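Local coordinates for protein RsfP (Uncultured bacterium, PDB 4GLJ) that probably catalyses the phosphate-dependent cleavage of methylthioadenosine to adenine and methylthioribose 1-phosphate, and binds the dye rhodamine B, at residues N81-K86 with S126-D131; Y92-S97 with P145-I150; M111-Q116 with I150-Y155; V137-P142 with P202-A207. All blocks are in the same frame, centred on the assembly; numbering follows the deposited sequence.

Interaction 1: N81-K86 with S126-D131; sequences NIYALK and STFFGD
Phe128 lays the edge of its ring against the side chains of Ile82 and Tyr83, joining the loop 126-131 to helix 78-87 in the alpha/beta fold of the phosphorylase superfamily. The CA atoms of Tyr83 and Phe128 are 9.2 Å apart, a gap that a long, flat phenyl group can span. CG of Phe128 lies beside its backbone N and anti to the carbonyl carbon (chi1 -73°), which carries the ring toward the helix. There it meets the Ile82 side chain at about a right angle. The methyl CG2 of Ile82 comes in at the ring edge, close to the ring plane, with CG2 of Ile82 3.9 Å from CZ of Phe128. Ile82 suits this position because its branched CB offers CG2 to the phenyl ring while the CG1 arm leads away.

Tyr83 touches Phe128 with the root of its side chain, CB lying 4.3 Å from CE1 of Phe128. Edges rather than faces meet here: CE1 of Phe128 lies near the plane of the Tyr83 ring, at its edge. The phenol runs past the contact to bond the backbone of Ala294 through OH. Phe128 also meets the ring of Tyr42 and packs on Leu206, so the apolar group is well buried.

The loop is shaped just before this. Glu209 binds OG1 of Thr127 and the backbone N of Phe128, while Thr127 of this chain packs on Pro177 of the second subunit. An ST turn completes the arrangement: N of Phe129 donates to OG1 of Thr127 over 2.8 Å, at an N-H...O angle of 162°.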
# COMPACT_ATOMS: atom_id res chain seq x y z
N ASN A 81 14.20 -16.52 -4.20
CA ASN A 81 14.02 -17.71 -3.35
C ASN A 81 13.06 -18.72 -4.00
O ASN A 81 13.36 -19.91 -4.06
CB ASN A 81 13.42 -17.29 -2.00
CG ASN A 81 14.42 -16.54 -1.11
OD1 ASN A 81 15.64 -16.56 -1.40
ND2 ASN A 81 13.94 -15.94 0.00
N ILE A 82 11.96 -18.22 -4.55
CA ILE A 82 10.92 -19.11 -5.10
C ILE A 82 11.48 -19.59 -6.41
O ILE A 82 11.34 -20.76 -6.72
CB ILE A 82 9.56 -18.32 -5.26
CG1 ILE A 82 8.92 -18.06 -3.88
CG2 ILE A 82 8.58 -19.10 -6.13
CD1 ILE A 82 8.70 -19.28 -2.99
N TYR A 83 12.15 -18.71 -7.19
CA TYR A 83 12.67 -19.16 -8.48
C TYR A 83 13.72 -20.28 -8.25
O TYR A 83 13.75 -21.34 -8.94
CB TYR A 83 13.35 -18.02 -9.24
CG TYR A 83 13.62 -18.34 -10.72
CD1 TYR A 83 12.69 -18.01 -11.71
CD2 TYR A 83 14.80 -19.01 -11.13
CE1 TYR A 83 12.94 -18.31 -13.07
CE2 TYR A 83 15.05 -19.31 -12.48
CZ TYR A 83 14.10 -18.96 -13.44
OH TYR A 83 14.29 -19.28 -14.77
N ALA A 84 14.61 -20.07 -7.29
CA ALA A 84 15.65 -21.08 -6.98
C ALA A 84 15.02 -22.46 -6.60
O ALA A 84 15.49 -23.49 -7.04
CB ALA A 84 16.54 -20.54 -5.86
N LEU A 85 13.93 -22.45 -5.84
CA LEU A 85 13.33 -23.70 -5.36
C LEU A 85 12.66 -24.34 -6.57
O LEU A 85 12.75 -25.55 -6.75
CB LEU A 85 12.31 -23.43 -4.24
CG LEU A 85 12.92 -22.95 -2.92
CD1 LEU A 85 11.83 -22.65 -1.89
CD2 LEU A 85 13.91 -23.98 -2.34
N LYS A 86 11.99 -23.53 -7.40
CA LYS A 86 11.55 -24.05 -8.71
C LYS A 86 12.63 -24.75 -9.54
O LYS A 86 12.37 -25.83 -10.07
CB LYS A 86 10.88 -22.93 -9.56
CG LYS A 86 10.21 -23.54 -10.79
CD LYS A 86 8.99 -24.39 -10.33
CE LYS A 86 8.30 -24.90 -11.61
NZ LYS A 86 7.01 -25.62 -11.31
N SER A 126 5.60 -8.32 -6.30
CA SER A 126 4.75 -9.44 -5.86
C SER A 126 4.31 -10.36 -7.04
O SER A 126 3.37 -11.15 -6.92
CB SER A 126 3.53 -8.89 -5.09
OG SER A 126 2.89 -7.95 -5.96
N THR A 127 5.06 -10.29 -8.14
CA THR A 127 4.81 -11.14 -9.32
C THR A 127 6.10 -11.28 -10.09
O THR A 127 7.03 -10.45 -10.01
CB THR A 127 3.72 -10.50 -10.23
OG1 THR A 127 3.48 -11.34 -11.37
CG2 THR A 127 4.15 -9.13 -10.76
N PHE A 128 6.16 -12.35 -10.86
CA PHE A 128 7.24 -12.55 -11.77
C PHE A 128 6.87 -11.96 -13.10
O PHE A 128 7.71 -11.90 -13.98
CB PHE A 128 7.42 -14.04 -12.06
CG PHE A 128 8.00 -14.81 -10.92
CD1 PHE A 128 9.36 -14.69 -10.59
CD2 PHE A 128 7.22 -15.75 -10.24
CE1 PHE A 128 9.91 -15.44 -9.56
CE2 PHE A 128 7.80 -16.50 -9.22
CZ PHE A 128 9.14 -16.38 -8.88
N PHE A 129 5.61 -11.52 -13.23
CA PHE A 129 5.12 -11.05 -14.52
C PHE A 129 5.27 -9.56 -14.75
O PHE A 129 5.66 -8.83 -13.86
CB PHE A 129 3.68 -11.60 -14.73
CG PHE A 129 3.72 -13.11 -14.90
CD1 PHE A 129 3.58 -13.98 -13.79
CD2 PHE A 129 4.07 -13.67 -16.13
CE1 PHE A 129 3.69 -15.38 -13.96
CE2 PHE A 129 4.18 -15.04 -16.31
CZ PHE A 129 4.05 -15.90 -15.20
N GLY A 130 4.94 -9.09 -15.95
CA GLY A 130 5.23 -7.71 -16.30
C GLY A 130 6.41 -7.76 -17.25
O GLY A 130 6.97 -8.86 -17.54
N ASP A 131 6.76 -6.57 -17.80
CA ASP A 131 7.90 -6.43 -18.69
C ASP A 131 7.99 -7.50 -19.76
O ASP A 131 9.08 -8.11 -19.94
CB ASP A 131 9.23 -6.37 -17.88
CG ASP A 131 10.42 -5.95 -18.74
OD1 ASP A 131 10.24 -5.28 -19.80
OD2 ASP A 131 11.57 -6.27 -18.36

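Interaction 2: Y92-S97 with P145-I150; sequences YIVSVS and PEVADI
The Tyr92 ring receives Val147 at its edge, near the ring plane, with CG2 of Val147 4.1 Å from CD1 of Tyr92. The same tyrosine makes an edge-to-face contact with His270, and its OH reaches the backbone O of Pro265, so an aromatic residue with a polar tip can be buried here.

Within 145-150, Val147 alone makes the contact, and its two methyls divide the work. CG1 stands anti to the backbone N (chi1 -173°) and reaches CG2 of Val94 at 4.1 Å. It also rests 4.3 Å from the carbonyl O of Ile93. CG2 turns to the tyrosine. A compact, branched side chain thus bridges two residues on the same side of the strand, while Ile93 between them points its CB away from the helix.

Strand 92-97 and helix 145-150 pass each other with 9.8 Å between their axes, at an angle of 56°. The strand is interior to the sheet, pairing in parallel with strands 16-20 and 213-221, and the helix packs over it, with Val147 also touching Ala215 of strand 213-221. Helix 237-263 lies alongside, contacting Tyr92 through Ile260 and Ile150 through Leu259.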
# COMPACT_ATOMS: atom_id res chain seq x y z
N TYR A 92 6.36 -28.92 -3.58
CA TYR A 92 5.66 -28.60 -2.31
C TYR A 92 6.54 -27.75 -1.45
O TYR A 92 7.67 -28.06 -1.24
CB TYR A 92 5.31 -29.84 -1.47
CG TYR A 92 4.46 -30.89 -2.24
CD1 TYR A 92 3.07 -30.75 -2.39
CD2 TYR A 92 5.10 -31.96 -2.89
CE1 TYR A 92 2.31 -31.71 -3.09
CE2 TYR A 92 4.37 -32.93 -3.62
CZ TYR A 92 2.99 -32.80 -3.69
OH TYR A 92 2.28 -33.74 -4.38
N ILE A 93 5.97 -26.63 -0.94
CA ILE A 93 6.67 -25.77 0.07
C ILE A 93 5.87 -25.71 1.35
O ILE A 93 4.65 -25.48 1.31
CB ILE A 93 6.86 -24.30 -0.44
CG1 ILE A 93 7.84 -24.33 -1.62
CG2 ILE A 93 7.40 -23.39 0.68
CD1 ILE A 93 7.95 -22.98 -2.34
N VAL A 94 6.56 -25.90 2.48
CA VAL A 94 6.02 -25.56 3.77
C VAL A 94 6.80 -24.35 4.27
O VAL A 94 7.99 -24.39 4.50
CB VAL A 94 6.11 -26.69 4.82
CG1 VAL A 94 5.50 -26.23 6.17
CG2 VAL A 94 5.32 -27.90 4.31
N SER A 95 6.08 -23.27 4.51
CA SER A 95 6.68 -22.03 5.05
C SER A 95 6.44 -22.10 6.57
O SER A 95 5.32 -22.36 7.04
CB SER A 95 5.84 -20.83 4.52
OG SER A 95 5.95 -19.76 5.49
N VAL A 96 7.46 -21.86 7.32
CA VAL A 96 7.37 -21.95 8.74
C VAL A 96 7.65 -20.57 9.26
O VAL A 96 8.76 -20.07 9.06
CB VAL A 96 8.36 -22.96 9.33
CG1 VAL A 96 8.15 -22.97 10.85
CG2 VAL A 96 8.16 -24.38 8.71
N SER A 97 6.62 -19.92 9.84
CA SER A 97 6.70 -18.49 10.14
C SER A 97 6.23 -18.10 11.54
O SER A 97 5.20 -18.62 12.02
CB SER A 97 5.80 -17.77 9.17
OG SER A 97 6.36 -18.03 7.91
N PRO A 145 -4.87 -26.47 0.38
CA PRO A 145 -5.54 -27.23 1.47
C PRO A 145 -5.01 -28.68 1.64
O PRO A 145 -5.12 -29.21 2.72
CB PRO A 145 -7.02 -27.31 0.99
CG PRO A 145 -7.04 -26.84 -0.42
CD PRO A 145 -5.79 -26.05 -0.69
N GLU A 146 -4.49 -29.30 0.57
CA GLU A 146 -3.93 -30.65 0.67
C GLU A 146 -2.67 -30.62 1.57
O GLU A 146 -2.53 -31.49 2.41
CB GLU A 146 -3.61 -31.25 -0.71
CG GLU A 146 -4.79 -31.29 -1.66
CD GLU A 146 -5.79 -32.39 -1.32
OE1 GLU A 146 -6.54 -32.84 -2.25
OE2 GLU A 146 -5.82 -32.87 -0.16
N VAL A 147 -1.83 -29.59 1.44
CA VAL A 147 -0.65 -29.38 2.31
C VAL A 147 -1.06 -28.95 3.69
O VAL A 147 -0.54 -29.46 4.67
CB VAL A 147 0.35 -28.34 1.72
CG1 VAL A 147 1.62 -28.29 2.52
CG2 VAL A 147 0.78 -28.72 0.27
N ALA A 148 -2.03 -28.03 3.80
CA ALA A 148 -2.56 -27.65 5.11
C ALA A 148 -3.15 -28.84 5.84
O ALA A 148 -2.90 -29.00 7.03
CB ALA A 148 -3.62 -26.53 5.01
N ASP A 149 -3.93 -29.69 5.16
CA ASP A 149 -4.42 -30.88 5.85
C ASP A 149 -3.27 -31.79 6.35
O ASP A 149 -3.42 -32.41 7.43
CB ASP A 149 -5.40 -31.68 5.01
CG ASP A 149 -5.85 -32.94 5.72
OD1 ASP A 149 -6.54 -32.83 6.79
OD2 ASP A 149 -5.44 -34.05 5.25
N ILE A 150 -2.23 -31.96 5.52
CA ILE A 150 -1.02 -32.72 5.95
C ILE A 150 -0.41 -32.06 7.21
O ILE A 150 -0.04 -32.78 8.16
CB ILE A 150 0.01 -32.86 4.82
CG1 ILE A 150 -0.42 -34.02 3.91
CG2 ILE A 150 1.42 -33.12 5.37
CD1 ILE A 150 0.32 -34.17 2.63

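Interaction 3: M111-Q116 with I150-Y155; sequences MVIPDQ and ILIRAY
Strand 111-114 and helix 150-155 run nearly antiparallel, at 162° with 9.3 Å between their axes, and Met111 and Ile113 of the strand meet Leu151, Ile152 and Tyr155 of the helix. This is helix-on-sheet packing in the alpha/beta fold of the phosphorylase superfamily. Met111 and Ile113 stand two apart in the strand and both face the helix, whose Leu151 and Tyr155 are one turn apart.

Ile113 packs against two successive helix residues, Leu151 and Ile152. Its CD1 lies 3.9 Å from CB of Leu151, and its CG1 4.1 Å from CG1 of Ile152. CG1 of Ile113 lies beside the backbone N, anti to the carbonyl carbon (chi1 -48°), and CD1 extends from it across the helix toward Leu151. Ile113 also packs on Leu217 and Cys165 of the two adjoining strands, 213-221 and 165-167, an environment that suits a purely apolar branched residue.

At the other end a Met-aromatic contact forms. Methionine is long enough to reach the ring, its chain extended beyond CG. SD of Met111 approaches the Tyr155 ring in its plane rather than over a face, 86° off the ring normal. It lies 4.9 Å from the Tyr155 ring centroid and 3.8 Å from both CD1 and CE1 of Tyr155.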
# COMPACT_ATOMS: atom_id res chain seq x y z
N MET A 111 0.40 -23.45 17.50
CA MET A 111 0.57 -23.30 16.04
C MET A 111 -0.76 -23.12 15.36
O MET A 111 -1.81 -23.49 15.92
CB MET A 111 1.33 -24.48 15.46
CG MET A 111 2.59 -24.81 16.29
SD MET A 111 3.60 -26.06 15.46
CE MET A 111 4.84 -26.42 16.69
N VAL A 112 -0.69 -22.53 14.18
CA VAL A 112 -1.84 -22.15 13.43
C VAL A 112 -1.52 -22.54 11.98
O VAL A 112 -0.44 -22.26 11.43
CB VAL A 112 -2.13 -20.63 13.54
CG1 VAL A 112 -3.34 -20.27 12.69
CG2 VAL A 112 -2.45 -20.27 15.01
N ILE A 113 -2.49 -23.19 11.36
CA ILE A 113 -2.36 -23.52 9.92
C ILE A 113 -3.43 -22.70 9.17
O ILE A 113 -4.59 -23.10 9.06
CB ILE A 113 -2.64 -25.06 9.63
CG1 ILE A 113 -1.87 -25.94 10.62
CG2 ILE A 113 -2.35 -25.42 8.16
CD1 ILE A 113 -0.41 -25.66 10.60
N PRO A 114 -3.05 -21.54 8.70
CA PRO A 114 -4.11 -20.67 8.11
C PRO A 114 -4.61 -21.22 6.79
O PRO A 114 -3.92 -22.05 6.13
CB PRO A 114 -3.37 -19.33 7.91
CG PRO A 114 -1.91 -19.74 7.78
CD PRO A 114 -1.77 -20.85 8.82
N ASP A 115 -5.85 -20.86 6.42
CA ASP A 115 -6.30 -21.25 5.12
C ASP A 115 -6.46 -19.98 4.27
O ASP A 115 -6.66 -20.09 3.05
CB ASP A 115 -7.62 -22.06 5.21
CG ASP A 115 -8.78 -21.24 5.79
OD1 ASP A 115 -8.58 -20.30 6.60
OD2 ASP A 115 -9.92 -21.52 5.43
N GLN A 116 -6.36 -18.77 4.88
CA GLN A 116 -6.57 -17.58 4.06
C GLN A 116 -5.48 -16.60 4.40
O GLN A 116 -4.80 -16.72 5.44
CB GLN A 116 -7.98 -16.97 4.33
CG GLN A 116 -9.13 -17.66 3.53
CD GLN A 116 -8.87 -17.51 2.00
OE1 GLN A 116 -8.34 -16.50 1.58
NE2 GLN A 116 -9.20 -18.54 1.20
N ILE A 150 -2.23 -31.96 5.52
CA ILE A 150 -1.02 -32.72 5.95
C ILE A 150 -0.41 -32.06 7.21
O ILE A 150 -0.04 -32.78 8.16
CB ILE A 150 0.01 -32.86 4.82
CG1 ILE A 150 -0.42 -34.02 3.91
CG2 ILE A 150 1.42 -33.12 5.37
CD1 ILE A 150 0.32 -34.17 2.63
N LEU A 151 -0.32 -30.71 7.23
CA LEU A 151 0.24 -30.07 8.39
C LEU A 151 -0.50 -30.34 9.69
O LEU A 151 0.15 -30.48 10.73
CB LEU A 151 0.47 -28.55 8.19
CG LEU A 151 1.52 -28.26 7.10
CD1 LEU A 151 1.42 -26.76 6.71
CD2 LEU A 151 2.93 -28.58 7.61
N ILE A 152 -1.83 -30.35 9.64
CA ILE A 152 -2.67 -30.65 10.74
C ILE A 152 -2.39 -32.07 11.24
O ILE A 152 -2.26 -32.26 12.44
CB ILE A 152 -4.19 -30.52 10.35
CG1 ILE A 152 -4.57 -29.04 10.08
CG2 ILE A 152 -5.06 -31.04 11.45
CD1 ILE A 152 -5.86 -28.88 9.24
N ARG A 153 -2.31 -33.05 10.34
CA ARG A 153 -2.11 -34.44 10.80
C ARG A 153 -0.64 -34.60 11.27
O ARG A 153 -0.38 -35.33 12.21
CB ARG A 153 -2.46 -35.42 9.70
CG ARG A 153 -3.96 -35.45 9.43
CD ARG A 153 -4.34 -36.48 8.41
NE ARG A 153 -4.04 -36.00 7.07
CZ ARG A 153 -3.20 -36.61 6.23
NH1 ARG A 153 -2.58 -37.73 6.60
NH2 ARG A 153 -3.02 -36.10 5.03
N ALA A 154 0.27 -33.86 10.61
CA ALA A 154 1.73 -33.87 10.98
C ALA A 154 1.87 -33.36 12.44
O ALA A 154 2.65 -33.93 13.25
CB ALA A 154 2.56 -32.98 10.05
N TYR A 155 1.11 -32.31 12.78
CA TYR A 155 1.17 -31.72 14.13
C TYR A 155 0.74 -32.77 15.12
O TYR A 155 1.35 -32.93 16.20
CB TYR A 155 0.16 -30.53 14.30
CG TYR A 155 0.20 -29.92 15.71
CD1 TYR A 155 1.09 -28.85 16.01
CD2 TYR A 155 -0.69 -30.35 16.73
CE1 TYR A 155 1.12 -28.28 17.30
CE2 TYR A 155 -0.64 -29.79 18.00
CZ TYR A 155 0.24 -28.75 18.28
OH TYR A 155 0.27 -28.18 19.57

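Interaction 4: V137-P142 with P202-A207; sequences VSMADP and PEAKLA
Met139 brings its terminal methyl against the backbone of the helix, at Ala204 and Lys205, and this van der Waals packing, against a carbonyl O as well as carbon atoms, is the main part of the contact. The methionine chain is bent twice beyond CG (chi2 -60°, chi3 -63°), which tucks CE down onto the helix surface. CE of Met139 is 3.5 Å from O of Ala204, and also 4.1 Å from CB of Ala204. The sulfur follows close behind, SD of Met139 lying 3.9 Å from CA of Lys205. A flexible thioether fits itself to the uneven surface here, and the small methyl of Ala204 leaves room for the loop to come near. The aliphatic base of Lys205 adds to the packing, its CG lying 4.1 Å from CE of Met139.

The polar link is made by water. One molecule donates to O of Pro142 at 2.8 Å and to O of Ala204 at 2.7 Å, joining two carbonyls that could not bond each other because both are acceptors. Next to this bridge, O of Pro142 lies 4.0 Å from CB of Ala204.

Charge is handled at the margins. Lys205 continues as an extended chain whose amino group leads away to a salt bridge with Asp119, so its length serves both packing and pairing. Asp141 pairs with Arg182 of the second subunit, and its backbone O accepts from Arg208.

The loop 137-142, between strand 111-119 and helix 145-157 in the chain, touches both helix 200-209 and the second subunit. Met117 of strand 111-119 touches both Pro142 and Ala204, while helix 78-87 packs against Leu206.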
# COMPACT_ATOMS: atom_id res chain seq x y z
N VAL A 137 -2.80 -15.29 -12.01
CA VAL A 137 -3.19 -16.55 -11.29
C VAL A 137 -4.28 -16.23 -10.25
O VAL A 137 -4.37 -15.12 -9.75
CB VAL A 137 -1.98 -17.24 -10.63
CG1 VAL A 137 -0.97 -17.63 -11.70
CG2 VAL A 137 -1.30 -16.34 -9.59
N SER A 138 -5.15 -17.17 -9.97
CA SER A 138 -6.12 -16.99 -8.89
C SER A 138 -5.46 -17.29 -7.54
O SER A 138 -4.77 -18.27 -7.38
CB SER A 138 -7.25 -17.97 -9.12
OG SER A 138 -7.86 -18.29 -7.89
N MET A 139 -5.65 -16.43 -6.56
CA MET A 139 -5.16 -16.68 -5.21
C MET A 139 -6.37 -16.90 -4.30
O MET A 139 -6.23 -16.77 -3.09
CB MET A 139 -4.41 -15.45 -4.72
CG MET A 139 -3.08 -15.24 -5.45
SD MET A 139 -1.95 -16.62 -5.26
CE MET A 139 -1.56 -16.73 -3.48
N ALA A 140 -7.51 -17.31 -4.87
CA ALA A 140 -8.77 -17.47 -4.09
C ALA A 140 -8.50 -18.34 -2.84
O ALA A 140 -8.92 -17.99 -1.69
CB ALA A 140 -9.90 -18.09 -4.92
N ASP A 141 -7.83 -19.47 -3.08
CA ASP A 141 -7.38 -20.31 -1.97
C ASP A 141 -5.83 -20.20 -1.90
O ASP A 141 -5.11 -20.89 -2.69
CB ASP A 141 -7.92 -21.77 -2.11
CG ASP A 141 -9.42 -21.81 -2.19
OD1 ASP A 141 -10.07 -21.48 -1.19
OD2 ASP A 141 -9.95 -22.08 -3.29
N PRO A 142 -5.31 -19.29 -1.04
CA PRO A 142 -3.93 -19.00 -1.32
C PRO A 142 -2.91 -19.98 -0.70
O PRO A 142 -1.72 -19.80 -0.96
CB PRO A 142 -3.72 -17.60 -0.67
CG PRO A 142 -4.67 -17.69 0.51
CD PRO A 142 -5.92 -18.30 -0.10
N PRO A 202 5.08 -11.51 -0.45
CA PRO A 202 4.45 -12.08 -1.66
C PRO A 202 4.81 -13.55 -1.89
O PRO A 202 4.45 -14.08 -2.92
CB PRO A 202 5.05 -11.21 -2.78
CG PRO A 202 6.45 -10.98 -2.27
CD PRO A 202 6.25 -10.66 -0.80
N GLU A 203 5.45 -14.19 -0.90
CA GLU A 203 5.95 -15.60 -1.05
C GLU A 203 4.83 -16.52 -1.53
O GLU A 203 5.06 -17.29 -2.49
CB GLU A 203 6.50 -16.08 0.27
CG GLU A 203 7.63 -17.07 0.23
CD GLU A 203 8.16 -17.34 1.63
OE1 GLU A 203 7.44 -18.05 2.40
OE2 GLU A 203 9.23 -16.79 2.02
N ALA A 204 3.62 -16.39 -0.96
CA ALA A 204 2.50 -17.28 -1.40
C ALA A 204 2.08 -17.02 -2.87
O ALA A 204 1.72 -17.97 -3.60
CB ALA A 204 1.27 -17.19 -0.48
N LYS A 205 2.04 -15.73 -3.27
CA LYS A 205 1.70 -15.35 -4.65
C LYS A 205 2.75 -15.94 -5.65
O LYS A 205 2.41 -16.43 -6.73
CB LYS A 205 1.67 -13.79 -4.77
CG LYS A 205 0.43 -13.19 -4.07
CD LYS A 205 0.48 -11.65 -4.16
CE LYS A 205 -0.92 -11.17 -3.71
NZ LYS A 205 -0.98 -9.67 -3.46
N LEU A 206 4.00 -15.73 -5.35
CA LEU A 206 5.10 -16.16 -6.20
C LEU A 206 5.13 -17.70 -6.33
O LEU A 206 5.34 -18.24 -7.42
CB LEU A 206 6.45 -15.61 -5.66
CG LEU A 206 6.46 -14.05 -5.75
CD1 LEU A 206 7.61 -13.44 -4.92
CD2 LEU A 206 6.56 -13.56 -7.21
N ALA A 207 4.91 -18.40 -5.22
CA ALA A 207 4.86 -19.88 -5.22
C ALA A 207 3.71 -20.30 -6.15
O ALA A 207 3.86 -21.25 -6.95
CB ALA A 207 4.62 -20.39 -3.78
O HOH W 1 0.40 -20.13 -2.76

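Interactions 2 and 3 are neighbours, their centres 7 Å apart, because helix 145-157 supplies both: it spans strands 92-101 and 111-119 of one sheet, and CG1 of Val94 meets CD2 of Leu151 at 3.8 Å. Interactions 1 and 4 (centres 12 Å apart) are joined through Leu206, whose O lies 3.5 Å from CE2 of Phe128, and both touch the second subunit. Ile82 bridges interactions 1 and 2 by meeting Ile93. Gln116 ties interaction 3 to interaction 4, probably by a hydrogen bond to Ala140. A bound rhodamine B lies about 9 Å from the Met139 side chain, and one lies about 13 Å from that of Met111; Ala98, on strand 92-101, lines a rhodamine B pocket.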